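PDB 1ZKI: thioesterase domain-containing protein, which adopts the hotdog fold of the thioesterases and probably hydrolyses acyl-CoA thioesters. Local coordinates for residues A[33-38]-A[91-96]; A[53-58]-A[79-84]; A[63-68]-A[98-103]; A[85-90]-A[117-122]; A[108-113]-A[126-131]. One frame throughout, in Å; residues are numbered along the deposited sequence. Where two conformers were deposited one is given.

From the N terminus, strand 31-37 pairs with strand 93-103 in contact 1, closing a loop of 52 residues that holds the whole of helix 51-70 and strand 76-85. Contact 2, helix against strand within that loop, is nested inside contact 1. Contact 3 starts from the C-terminal part of the same helix and reaches farther along strand 93-103, so it crosses contacts 1 and 2. Contact 4 joins the loop after strand 76-85 to the start of strand 119-130, crossing contacts 1, 3 and 5. Contact 5 zips the hairpin 107-116/119-130. Together they wrap one antiparallel sheet around the central helix of a hotdog fold; contacts 2 to 5 also touch the second subunit.

Contact 1: A[33-38]-A[91-96]; sequences EVRLPM and DGEVRC
The guanidinium of Arg35 carries Pro37 CD over one face, near the rim, and Glu93 OE1 at its edge, while that of Arg95 has Arg35 CD over a face and the carboxylates of Glu33 and Glu93 at its edge. These flat groups form a salt-bridge network on one surface of an antiparallel strand pair, 31-37 with 93-103, in the hotdog sheet. Arg35 holds Glu93 side-on, its NE 2.9 Å from OE2 and its NH1 2.9 Å from OE1, one nitrogen to each oxygen. The two planes are 59° apart, so both oxygens are met from above the carboxylate plane. Arg95 NE and NH2 both donate to Glu93 OE2, which thus accepts three N-H groups, and Arg95 NH1 reaches Glu33 OE2 at 2.9 Å. Glu33 gets there with an extended chain whose CG is anti to the backbone N (chi1 180°). The carboxylates probably offset the like charges of the two arginines, whose planes stand 82° apart; Arg35 NH2 has a further salt bridge to Asp23. On the other surface Val34, Leu36, Val94 and Cys96 face helix 51-70, with Leu36 CB 3.9 Å from Val94 CG2. Paired backbone bonds join Val34 with Cys96 and Leu36 with Val94. Beyond the last pair, Met38 N donates to Gly92 O at 2.7 Å, and a water donates to Met38 O.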
# COMPACT_ATOMS: atom_id res chain seq x y z
N GLU A 33 16.47 -0.56 1.67
CA GLU A 33 16.52 0.33 0.53
C GLU A 33 17.40 -0.29 -0.54
O GLU A 33 18.49 -0.80 -0.23
CB GLU A 33 17.05 1.73 0.90
CG GLU A 33 17.10 2.67 -0.33
CD GLU A 33 17.43 4.12 0.01
OE1 GLU A 33 17.41 4.50 1.21
OE2 GLU A 33 17.72 4.90 -0.93
N VAL A 34 16.93 -0.23 -1.78
CA VAL A 34 17.66 -0.76 -2.94
C VAL A 34 17.63 0.30 -4.05
O VAL A 34 16.61 0.99 -4.21
CB VAL A 34 17.00 -2.10 -3.42
CG1 VAL A 34 17.64 -2.62 -4.68
CG2 VAL A 34 17.05 -3.16 -2.30
N ARG A 35 18.73 0.45 -4.80
CA ARG A 35 18.77 1.41 -5.91
C ARG A 35 18.79 0.67 -7.23
O ARG A 35 19.24 -0.48 -7.29
CB ARG A 35 19.98 2.36 -5.79
CG ARG A 35 21.31 1.69 -5.93
CD ARG A 35 22.49 2.67 -5.78
NE ARG A 35 22.68 3.55 -6.94
CZ ARG A 35 23.39 3.25 -8.03
NH1 ARG A 35 23.49 4.13 -9.03
NH2 ARG A 35 23.99 2.05 -8.15
N LEU A 36 18.32 1.34 -8.28
CA LEU A 36 18.29 0.79 -9.63
C LEU A 36 18.59 1.92 -10.61
O LEU A 36 17.74 2.78 -10.84
CB LEU A 36 16.93 0.15 -9.96
CG LEU A 36 16.74 -0.37 -11.40
CD1 LEU A 36 17.89 -1.32 -11.81
CD2 LEU A 36 15.35 -1.06 -11.57
N PRO A 37 19.81 1.91 -11.18
CA PRO A 37 20.13 2.89 -12.22
C PRO A 37 19.50 2.50 -13.56
O PRO A 37 19.44 1.30 -13.89
CB PRO A 37 21.66 2.82 -12.31
CG PRO A 37 22.02 1.44 -11.85
CD PRO A 37 20.95 1.04 -10.84
N MSE A 38 19.02 3.50 -14.31
CA MSE A 38 18.52 3.25 -15.67
C MSE A 38 19.64 2.64 -16.53
O MSE A 38 20.83 2.96 -16.35
CB MSE A 38 18.01 4.54 -16.34
CG MSE A 38 17.38 4.33 -17.73
SE MSE A 38 15.78 3.27 -17.56
CE MSE A 38 15.13 3.30 -19.35
N ASP A 91 15.47 8.36 -17.08
CA ASP A 91 16.91 8.33 -16.85
C ASP A 91 17.26 8.43 -15.38
O ASP A 91 16.36 8.58 -14.53
CB ASP A 91 17.59 9.46 -17.63
CG ASP A 91 17.04 10.81 -17.30
OD1 ASP A 91 16.78 11.11 -16.11
OD2 ASP A 91 16.88 11.60 -18.25
N GLY A 92 18.55 8.36 -15.08
CA GLY A 92 19.04 8.49 -13.72
C GLY A 92 18.78 7.21 -12.96
O GLY A 92 18.81 6.12 -13.54
N GLU A 93 18.53 7.31 -11.66
CA GLU A 93 18.25 6.11 -10.89
C GLU A 93 17.02 6.28 -10.01
O GLU A 93 16.59 7.40 -9.71
CB GLU A 93 19.45 5.73 -10.01
CG GLU A 93 19.68 6.65 -8.83
CD GLU A 93 20.96 6.31 -8.07
OE1 GLU A 93 22.05 6.59 -8.63
OE2 GLU A 93 20.85 5.76 -6.94
N VAL A 94 16.48 5.14 -9.59
CA VAL A 94 15.38 5.15 -8.63
C VAL A 94 15.80 4.44 -7.35
O VAL A 94 16.71 3.59 -7.35
CB VAL A 94 14.08 4.52 -9.21
CG1 VAL A 94 13.55 5.36 -10.39
CG2 VAL A 94 14.31 3.06 -9.63
N ARG A 95 15.13 4.80 -6.25
CA ARG A 95 15.34 4.16 -4.96
C ARG A 95 14.03 3.56 -4.53
O ARG A 95 12.99 4.19 -4.65
CB ARG A 95 15.79 5.20 -3.92
CG ARG A 95 17.11 5.90 -4.25
CD ARG A 95 18.24 4.91 -4.15
NE ARG A 95 19.55 5.45 -4.47
CZ ARG A 95 20.51 5.68 -3.58
NH1 ARG A 95 20.28 5.47 -2.28
NH2 ARG A 95 21.69 6.12 -3.99
N CYS A 96 14.10 2.32 -4.04
CA CYS A 96 12.94 1.68 -3.43
C CYS A 96 13.21 1.52 -1.94
O CYS A 96 14.28 1.04 -1.54
CB CYS A 96 12.69 0.33 -4.07
SG CYS A 96 11.25 -0.53 -3.32
O HOH W 1 21.71 5.38 -15.19

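Contact 2: A[53-58]-A[79-84]; sequences ALFSLM and LECKIN
With CG1 of Ile83 anti to the backbone N (chi1 -174°), the side chain runs out extended, and Ile83 CD1 arrives beside the helix at 4.0 Å from Phe55 CA. Phe55 likewise has CG anti to its N, which swings the ring off the helix toward strand 76-85. Its two neighbours there are different in kind. Ile83 CG2 lies at the ring edge, near the plane, 4.0 Å from Phe55 CD1. Cys81 instead approaches obliquely: its CB is 3.7 Å from Phe55 CE1, and its SG stands 5.0 Å from the ring centroid, 57° off the normal, a sulfur-aromatic contact. The extended chain of the selenomethionine Met58 carries SE to Ile83, and the bend at SE lays Met58 CE beside Ile83 CD1, 3.9 Å away. Ile83 thus lies between Phe55, met through CG2, and Met58, met through CG1 and CD1, in apolar contact. The segment axes approach to 9.9 Å at 129°, a spacing bridged by side chains. On the reverse surface of the strand Glu80 and Lys82 point away from the helix; Glu80 forms a salt bridge with Lys82 of the second subunit, and Lys82 with Glu80 of the second subunit. In this dimer one surface of the strand therefore meets the helix and the other the partner chain. The sheet curled round a long central helix is the hallmark of the hotdog fold.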
# COMPACT_ATOMS: atom_id res chain seq x y z
N ALA A 53 10.71 -4.07 -14.55
CA ALA A 53 11.95 -3.74 -13.83
C ALA A 53 11.64 -3.05 -12.52
O ALA A 53 12.24 -3.35 -11.48
CB ALA A 53 12.85 -2.89 -14.70
N LEU A 54 10.67 -2.14 -12.56
CA LEU A 54 10.21 -1.49 -11.33
C LEU A 54 9.62 -2.50 -10.33
O LEU A 54 9.91 -2.42 -9.13
CB LEU A 54 9.18 -0.41 -11.65
CG LEU A 54 9.79 0.86 -12.26
CD1 LEU A 54 8.72 1.77 -12.93
CD2 LEU A 54 10.60 1.66 -11.24
N PHE A 55 8.82 -3.44 -10.82
CA PHE A 55 8.28 -4.45 -9.92
C PHE A 55 9.41 -5.32 -9.35
O PHE A 55 9.38 -5.65 -8.17
CB PHE A 55 7.25 -5.31 -10.63
CG PHE A 55 6.71 -6.41 -9.77
CD1 PHE A 55 5.54 -6.21 -9.03
CD2 PHE A 55 7.41 -7.62 -9.66
CE1 PHE A 55 5.04 -7.22 -8.20
CE2 PHE A 55 6.93 -8.64 -8.84
CZ PHE A 55 5.74 -8.45 -8.11
N SER A 56 10.38 -5.69 -10.18
CA SER A 56 11.50 -6.53 -9.74
C SER A 56 12.25 -5.83 -8.61
O SER A 56 12.55 -6.42 -7.59
CB SER A 56 12.43 -6.84 -10.90
OG SER A 56 11.75 -7.62 -11.88
N LEU A 57 12.51 -4.54 -8.80
CA LEU A 57 13.10 -3.73 -7.76
C LEU A 57 12.28 -3.81 -6.48
O LEU A 57 12.83 -4.09 -5.39
CB LEU A 57 13.20 -2.29 -8.25
CG LEU A 57 13.49 -1.23 -7.18
CD1 LEU A 57 14.89 -1.46 -6.58
CD2 LEU A 57 13.37 0.15 -7.83
N MSE A 58 10.96 -3.60 -6.59
CA MSE A 58 10.11 -3.64 -5.42
C MSE A 58 10.13 -5.00 -4.71
O MSE A 58 10.29 -5.07 -3.50
CB MSE A 58 8.67 -3.25 -5.78
CG MSE A 58 7.78 -3.19 -4.56
SE MSE A 58 6.07 -2.46 -5.07
CE MSE A 58 6.70 -0.65 -5.48
N LEU A 79 4.21 -14.40 -1.42
CA LEU A 79 2.95 -15.03 -1.79
C LEU A 79 2.26 -14.23 -2.90
O LEU A 79 1.74 -14.81 -3.86
CB LEU A 79 1.97 -15.13 -0.60
CG LEU A 79 2.19 -16.17 0.49
CD1 LEU A 79 1.13 -15.98 1.54
CD2 LEU A 79 2.14 -17.59 -0.12
N GLU A 80 2.23 -12.91 -2.75
CA GLU A 80 1.54 -12.04 -3.71
C GLU A 80 2.03 -10.62 -3.55
O GLU A 80 2.56 -10.27 -2.51
CB GLU A 80 0.01 -12.10 -3.52
CG GLU A 80 -0.50 -11.58 -2.16
CD GLU A 80 -0.68 -10.05 -2.13
OE1 GLU A 80 -1.03 -9.46 -3.17
OE2 GLU A 80 -0.44 -9.43 -1.05
N CYS A 81 1.81 -9.80 -4.56
CA CYS A 81 2.17 -8.38 -4.49
C CYS A 81 1.29 -7.61 -5.45
O CYS A 81 0.87 -8.14 -6.48
CB CYS A 81 3.64 -8.18 -4.86
SG CYS A 81 4.23 -6.53 -4.47
N LYS A 82 1.06 -6.34 -5.12
CA LYS A 82 0.24 -5.45 -5.94
C LYS A 82 1.00 -4.14 -6.05
O LYS A 82 1.47 -3.64 -5.04
CB LYS A 82 -1.10 -5.20 -5.25
CG LYS A 82 -2.07 -4.27 -6.01
CD LYS A 82 -2.07 -2.85 -5.44
CE LYS A 82 -3.39 -2.13 -5.79
NZ LYS A 82 -3.41 -1.68 -7.19
N ILE A 83 1.09 -3.61 -7.26
CA ILE A 83 1.87 -2.38 -7.51
C ILE A 83 1.01 -1.39 -8.29
O ILE A 83 0.22 -1.79 -9.15
CB ILE A 83 3.18 -2.72 -8.33
CG1 ILE A 83 4.08 -1.49 -8.49
CG2 ILE A 83 2.86 -3.34 -9.73
CD1 ILE A 83 5.48 -1.83 -8.95
N ASN A 84 1.17 -0.09 -8.00
CA ASN A 84 0.64 0.99 -8.84
C ASN A 84 1.79 1.73 -9.45
O ASN A 84 2.76 2.04 -8.76
CB ASN A 84 -0.17 1.99 -8.02
CG ASN A 84 -1.62 1.64 -7.97
OD1 ASN A 84 -2.45 2.18 -8.74
ND2 ASN A 84 -1.95 0.73 -7.09

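Contact 3: A[63-68]-A[98-103]; sequences GLACSS and ARVLHA
Val100 meets the helix through one branch: its CB carries CG1, anti to the backbone N (chi1 178°), and CG2, which lies beside that N and does the touching. The CG2 methyl of Val100 rests 3.5 Å from Ala65 O and 4.1 Å from Ala65 CB. It therefore sits against the peptide linking Ala65 to Cys66, and Cys66 N is 4.0 Å from Val100 CG2. The carbonyl oxygen it meets is not left to carbon neighbours: Ser68 OG donates to Ala65 O at 2.7 Å, tilted 23° from the carbonyl plane. Two residues back along the strand, Ala98 also points at the helix, its CB 4.0 Å from Ala65 CB. Ala65 CB lies within 3.8 Å of Ala98 O as well, so this one methyl touches both side chain and backbone of the strand. Small residues at both positions go with the close approach: the Ala65 and Ala98 CA atoms are 6.0 Å apart, and the axes of 63-68 and 98-100 come within 7.4 Å at 39°. Around the pair, Ala98 also packs on Thr61 and Met62 of the same helix and on Ala112 of strand 107-116, while Cys66 reaches Val110. The C-terminal part of helix 51-70 thus lies on the concave side of the hotdog sheet, over strands 93-103 and 107-116.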
# COMPACT_ATOMS: atom_id res chain seq x y z
N GLY A 63 11.68 -8.32 -0.10
CA GLY A 63 12.32 -9.53 0.42
C GLY A 63 13.41 -9.22 1.44
O GLY A 63 13.54 -9.89 2.47
N LEU A 64 14.21 -8.19 1.14
CA LEU A 64 15.29 -7.76 2.02
C LEU A 64 14.75 -7.15 3.32
O LEU A 64 15.31 -7.37 4.39
CB LEU A 64 16.20 -6.78 1.27
CG LEU A 64 17.14 -7.41 0.23
CD1 LEU A 64 17.95 -6.29 -0.46
CD2 LEU A 64 18.06 -8.45 0.86
N ALA A 65 13.66 -6.39 3.22
CA ALA A 65 12.98 -5.88 4.41
C ALA A 65 12.51 -7.04 5.29
O ALA A 65 12.70 -7.01 6.50
CB ALA A 65 11.81 -4.96 4.04
N CYS A 66 11.93 -8.07 4.67
CA CYS A 66 11.52 -9.26 5.42
C CYS A 66 12.70 -9.92 6.10
O CYS A 66 12.64 -10.24 7.28
CB CYS A 66 10.81 -10.25 4.52
SG CYS A 66 9.19 -9.64 4.13
N SER A 67 13.79 -10.09 5.36
CA SER A 67 14.99 -10.67 5.93
C SER A 67 15.54 -9.85 7.09
O SER A 67 16.09 -10.42 8.05
CB SER A 67 16.05 -10.84 4.84
OG SER A 67 15.63 -11.86 3.93
N SER A 68 15.38 -8.54 7.04
CA SER A 68 15.89 -7.71 8.14
C SER A 68 15.01 -7.84 9.38
O SER A 68 15.45 -7.53 10.49
CB SER A 68 16.01 -6.25 7.72
OG SER A 68 14.74 -5.65 7.63
N ALA A 98 11.34 -0.32 1.32
CA ALA A 98 10.29 -1.22 1.73
C ALA A 98 10.29 -1.32 3.25
O ALA A 98 11.34 -1.23 3.89
CB ALA A 98 10.48 -2.61 1.11
N ARG A 99 9.09 -1.50 3.82
CA ARG A 99 8.90 -1.51 5.25
C ARG A 99 7.93 -2.61 5.63
O ARG A 99 6.81 -2.65 5.11
CB ARG A 99 8.34 -0.15 5.69
CG ARG A 99 8.26 0.05 7.18
CD ARG A 99 7.82 1.51 7.49
NE ARG A 99 8.75 2.46 6.87
CZ ARG A 99 9.89 2.90 7.41
NH1 ARG A 99 10.27 2.50 8.63
NH2 ARG A 99 10.66 3.76 6.74
N VAL A 100 8.35 -3.50 6.52
CA VAL A 100 7.46 -4.52 7.07
C VAL A 100 6.40 -3.84 7.96
O VAL A 100 6.74 -3.11 8.92
CB VAL A 100 8.25 -5.55 7.91
CG1 VAL A 100 7.31 -6.57 8.52
CG2 VAL A 100 9.33 -6.25 7.03
N LEU A 101 5.13 -4.07 7.64
CA LEU A 101 4.01 -3.50 8.40
C LEU A 101 3.52 -4.46 9.48
O LEU A 101 2.95 -4.04 10.49
CB LEU A 101 2.83 -3.20 7.48
CG LEU A 101 3.11 -2.15 6.40
CD1 LEU A 101 1.90 -1.92 5.51
CD2 LEU A 101 3.57 -0.86 7.02
N HIS A 102 3.70 -5.75 9.23
CA HIS A 102 3.37 -6.77 10.21
C HIS A 102 4.22 -8.01 9.99
O HIS A 102 4.39 -8.47 8.87
CB HIS A 102 1.89 -7.13 10.16
CG HIS A 102 1.45 -8.01 11.28
ND1 HIS A 102 1.16 -7.53 12.54
CD2 HIS A 102 1.25 -9.35 11.34
CE1 HIS A 102 0.80 -8.53 13.32
NE2 HIS A 102 0.85 -9.65 12.62
N ALA A 103 4.77 -8.53 11.08
CA ALA A 103 5.53 -9.78 11.02
C ALA A 103 4.86 -10.79 11.94
O ALA A 103 5.03 -10.74 13.15
CB ALA A 103 6.97 -9.54 11.43

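Contact 4: A[85-90]-A[117-122]; sequences YIRAVA and GDKLVA
The backbones of Tyr85 and Ala122 form an antiparallel non-hydrogen-bonded pair, beyond which both Ile86 N and Arg87 N turn to Val121 O. Here, in the hotdog sheet, strand 76-85 parts from 119-130; on its other side 119-130 has a classic beta bulge against strand 107-116, Val121 and Ala122 both facing Val114. The Ile86 bond is short, 2.7 Å from its N to Val121 O, with the donor tilted 31° from the carbonyl plane; that from Arg87 N to Val121 O, at 3.3 Å, is weak. Ile86 passes obliquely across Leu120; it also packs on His102, and Leu120 on Leu101, of the second subunit. Arg87 starts with CG between the backbone N and the carbonyl carbon (chi1 60°), which puts Arg87 CG 3.4 Å from Leu120 O. Farther out, the aliphatic chain of Lys119 covers one face of its guanidinium, Lys119 CD standing 3.6 Å from Arg87 NH1, offset toward the rim. The lysine ammonium itself is engaged by Gln116. Val89 and Val121 meet at about a right angle, Val89 CG2 touching Val121 CG2 at 3.5 Å and Val121 CG1 at 3.6 Å. Ile86 CD1 and Leu120 CD2, 3.4 Å apart, are closer than ordinary carbon contact.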
# COMPACT_ATOMS: atom_id res chain seq x y z
N TYR A 85 1.66 2.04 -10.73
CA TYR A 85 2.66 2.84 -11.45
C TYR A 85 2.16 4.26 -11.54
O TYR A 85 1.05 4.51 -12.05
CB TYR A 85 2.86 2.26 -12.85
CG TYR A 85 3.39 0.85 -12.81
CD1 TYR A 85 4.73 0.62 -12.51
CD2 TYR A 85 2.55 -0.23 -13.04
CE1 TYR A 85 5.24 -0.69 -12.45
CE2 TYR A 85 3.05 -1.55 -12.99
CZ TYR A 85 4.39 -1.76 -12.69
OH TYR A 85 4.89 -3.04 -12.65
N ILE A 86 2.97 5.19 -11.07
CA ILE A 86 2.47 6.56 -10.95
C ILE A 86 3.03 7.46 -12.04
O ILE A 86 2.27 8.20 -12.69
CB ILE A 86 2.70 7.10 -9.52
CG1 ILE A 86 1.70 6.40 -8.58
CG2 ILE A 86 2.56 8.63 -9.47
CD1 ILE A 86 2.09 6.36 -7.14
N ARG A 87 4.34 7.42 -12.24
CA ARG A 87 4.88 8.10 -13.42
C ARG A 87 6.11 7.43 -13.97
O ARG A 87 6.73 6.62 -13.28
CB ARG A 87 5.20 9.55 -13.10
CG ARG A 87 6.24 9.73 -11.99
CD ARG A 87 6.44 11.23 -11.79
NE ARG A 87 7.16 11.80 -12.93
CZ ARG A 87 7.69 13.02 -12.97
NH1 ARG A 87 7.62 13.84 -11.92
NH2 ARG A 87 8.35 13.40 -14.06
N ALA A 88 6.46 7.78 -15.21
CA ALA A 88 7.53 7.12 -15.95
C ALA A 88 8.89 7.66 -15.55
O ALA A 88 9.03 8.85 -15.23
CB ALA A 88 7.33 7.31 -17.46
N VAL A 89 9.89 6.79 -15.62
CA VAL A 89 11.28 7.15 -15.38
C VAL A 89 12.08 7.01 -16.69
O VAL A 89 12.08 5.95 -17.29
CB VAL A 89 11.92 6.22 -14.29
CG1 VAL A 89 13.41 6.54 -14.10
CG2 VAL A 89 11.17 6.35 -12.99
N ALA A 90 12.73 8.08 -17.12
CA ALA A 90 13.44 8.07 -18.41
C ALA A 90 14.96 7.99 -18.26
O ALA A 90 15.68 7.60 -19.19
CB ALA A 90 13.06 9.28 -19.27
N GLY A 117 14.14 11.14 -6.10
CA GLY A 117 14.02 12.36 -5.30
C GLY A 117 12.59 12.57 -4.81
O GLY A 117 12.00 11.68 -4.20
N ASP A 118 12.05 13.75 -5.12
CA ASP A 118 10.67 14.12 -4.75
C ASP A 118 9.63 13.69 -5.80
O ASP A 118 8.51 14.22 -5.84
CB ASP A 118 10.56 15.64 -4.48
CG ASP A 118 10.56 16.49 -5.76
OD1 ASP A 118 11.06 16.03 -6.80
OD2 ASP A 118 10.05 17.63 -5.72
N LYS A 119 10.00 12.73 -6.64
CA LYS A 119 9.05 12.15 -7.58
C LYS A 119 8.64 10.75 -7.12
O LYS A 119 9.48 9.86 -7.03
CB LYS A 119 9.64 12.09 -8.99
CG LYS A 119 10.30 13.40 -9.47
CD LYS A 119 11.01 13.13 -10.77
CE LYS A 119 12.13 14.13 -11.01
NZ LYS A 119 13.14 13.53 -11.92
N LEU A 120 7.35 10.57 -6.83
CA LEU A 120 6.84 9.22 -6.54
C LEU A 120 6.62 8.48 -7.85
O LEU A 120 5.83 8.92 -8.71
CB LEU A 120 5.54 9.28 -5.73
CG LEU A 120 4.92 7.94 -5.34
CD1 LEU A 120 5.85 7.09 -4.49
CD2 LEU A 120 3.57 8.15 -4.61
N VAL A 121 7.32 7.37 -8.00
CA VAL A 121 7.28 6.59 -9.24
C VAL A 121 6.30 5.41 -9.14
O VAL A 121 5.53 5.15 -10.09
CB VAL A 121 8.70 6.09 -9.63
CG1 VAL A 121 8.65 5.06 -10.77
CG2 VAL A 121 9.58 7.30 -10.01
N ALA A 122 6.36 4.68 -8.03
CA ALA A 122 5.47 3.51 -7.87
C ALA A 122 5.24 3.24 -6.39
O ALA A 122 6.01 3.69 -5.54
CB ALA A 122 6.07 2.27 -8.55

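Contact 5: A[108-113]-A[126-131]; sequences LVVEAE and GTFAQL
Four backbone hydrogen bonds join Leu108 with Phe128 and Val110 with Gly126, each pair giving and receiving one. Phe128 N is 2.8 Å from Leu108 O. The bond from Val110 N to Gly126 O measures 3.0 Å. Between them Val109 and Thr127 form a non-hydrogen-bonded pair, supported by CA-H...O contacts: Thr127 CA is 3.3 Å from Leu108 O and Val109 CA 3.5 Å from Gly126 O. The axes run at 146°, an antiparallel hairpin with clear twist. Among apolar contacts, Leu108 CD1 comes to 4.1 Å from Phe128 CB, and Val110 CG2 approaches the Phe128 ring obliquely, 4.1 Å from Phe128 CD2. Leu108 CD1 also lies 3.6 Å from Gln130 OE1, while Gln130 NE2 donates in its amide plane to Leu131 O. On this surface Val110 packs on helix 51-70. The other mixes Val109 with Thr127 and Glu111 and faces the second subunit: Thr127 OG1 bonds to Glu80, and Glu111 makes salt bridges with Lys123 of its own chain and of the second subunit. The chemistry thus differs by surface, and the four bonds satisfy the N-H and C=O groups of Leu108, Val110, Gly126 and Phe128, while Val109 and Thr127 turn theirs to the flanking strands.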
# COMPACT_ATOMS: atom_id res chain seq x y z
N LEU A 108 4.04 -12.18 6.60
CA LEU A 108 4.46 -10.81 6.77
C LEU A 108 3.77 -9.95 5.73
O LEU A 108 3.57 -10.38 4.59
CB LEU A 108 5.98 -10.66 6.63
CG LEU A 108 6.94 -11.50 7.47
CD1 LEU A 108 7.38 -12.73 6.67
CD2 LEU A 108 8.15 -10.68 7.88
N VAL A 109 3.38 -8.75 6.12
CA VAL A 109 2.85 -7.77 5.19
C VAL A 109 3.87 -6.65 5.05
O VAL A 109 4.42 -6.15 6.06
CB VAL A 109 1.52 -7.19 5.68
CG1 VAL A 109 0.93 -6.23 4.63
CG2 VAL A 109 0.53 -8.32 5.99
N VAL A 110 4.12 -6.25 3.81
CA VAL A 110 5.17 -5.28 3.51
C VAL A 110 4.65 -4.25 2.51
O VAL A 110 3.85 -4.61 1.63
CB VAL A 110 6.43 -5.97 2.88
CG1 VAL A 110 7.61 -4.99 2.79
CG2 VAL A 110 6.84 -7.19 3.68
N GLU A 111 5.04 -2.98 2.69
CA GLU A 111 4.73 -1.96 1.69
C GLU A 111 6.04 -1.44 1.13
O GLU A 111 7.10 -1.63 1.74
CB GLU A 111 3.91 -0.81 2.29
CG GLU A 111 4.66 0.04 3.30
CD GLU A 111 3.90 1.33 3.70
OE1 GLU A 111 2.90 1.69 3.03
OE2 GLU A 111 4.31 1.97 4.68
N ALA A 112 5.98 -0.79 -0.04
CA ALA A 112 7.19 -0.22 -0.62
C ALA A 112 6.84 0.95 -1.52
O ALA A 112 5.73 1.03 -2.04
CB ALA A 112 7.99 -1.27 -1.40
N GLU A 113 7.77 1.89 -1.65
CA GLU A 113 7.62 2.99 -2.59
C GLU A 113 8.90 3.12 -3.39
O GLU A 113 9.99 2.82 -2.89
CB GLU A 113 7.29 4.31 -1.88
CG GLU A 113 8.34 4.78 -0.92
CD GLU A 113 8.12 6.22 -0.44
OE1 GLU A 113 9.08 6.81 0.09
OE2 GLU A 113 7.00 6.75 -0.63
N GLY A 126 2.52 -6.08 -0.46
CA GLY A 126 2.56 -7.54 -0.70
C GLY A 126 2.58 -8.35 0.57
O GLY A 126 2.69 -7.81 1.69
N THR A 127 2.49 -9.67 0.40
CA THR A 127 2.37 -10.59 1.50
C THR A 127 3.43 -11.65 1.28
O THR A 127 3.56 -12.18 0.16
CB THR A 127 0.98 -11.24 1.53
OG1 THR A 127 -0.02 -10.25 1.30
CG2 THR A 127 0.71 -11.97 2.89
N PHE A 128 4.17 -11.94 2.33
CA PHE A 128 5.22 -12.97 2.30
C PHE A 128 4.84 -14.11 3.23
O PHE A 128 4.16 -13.91 4.25
CB PHE A 128 6.56 -12.34 2.72
CG PHE A 128 7.24 -11.58 1.62
CD1 PHE A 128 8.41 -12.07 1.05
CD2 PHE A 128 6.71 -10.40 1.11
CE1 PHE A 128 9.06 -11.39 0.03
CE2 PHE A 128 7.33 -9.70 0.06
CZ PHE A 128 8.51 -10.20 -0.48
N ALA A 129 5.28 -15.32 2.89
CA ALA A 129 5.04 -16.47 3.76
C ALA A 129 6.33 -16.69 4.54
O ALA A 129 7.42 -16.70 3.96
CB ALA A 129 4.68 -17.69 2.94
N GLN A 130 6.19 -16.76 5.86
CA GLN A 130 7.33 -17.02 6.75
C GLN A 130 7.68 -18.50 6.66
O GLN A 130 6.84 -19.36 6.97
CB GLN A 130 6.99 -16.63 8.19
CG GLN A 130 8.13 -16.84 9.20
CD GLN A 130 9.30 -15.92 8.93
OE1 GLN A 130 9.19 -14.71 9.07
NE2 GLN A 130 10.44 -16.51 8.54
N LEU A 131 8.89 -18.80 6.19
CA LEU A 131 9.36 -20.19 6.12
C LEU A 131 10.14 -20.53 7.39
O LEU A 131 10.40 -19.65 8.22
CB LEU A 131 10.20 -20.44 4.86
CG LEU A 131 9.51 -20.15 3.52
CD1 LEU A 131 10.43 -20.51 2.36
CD2 LEU A 131 8.16 -20.88 3.40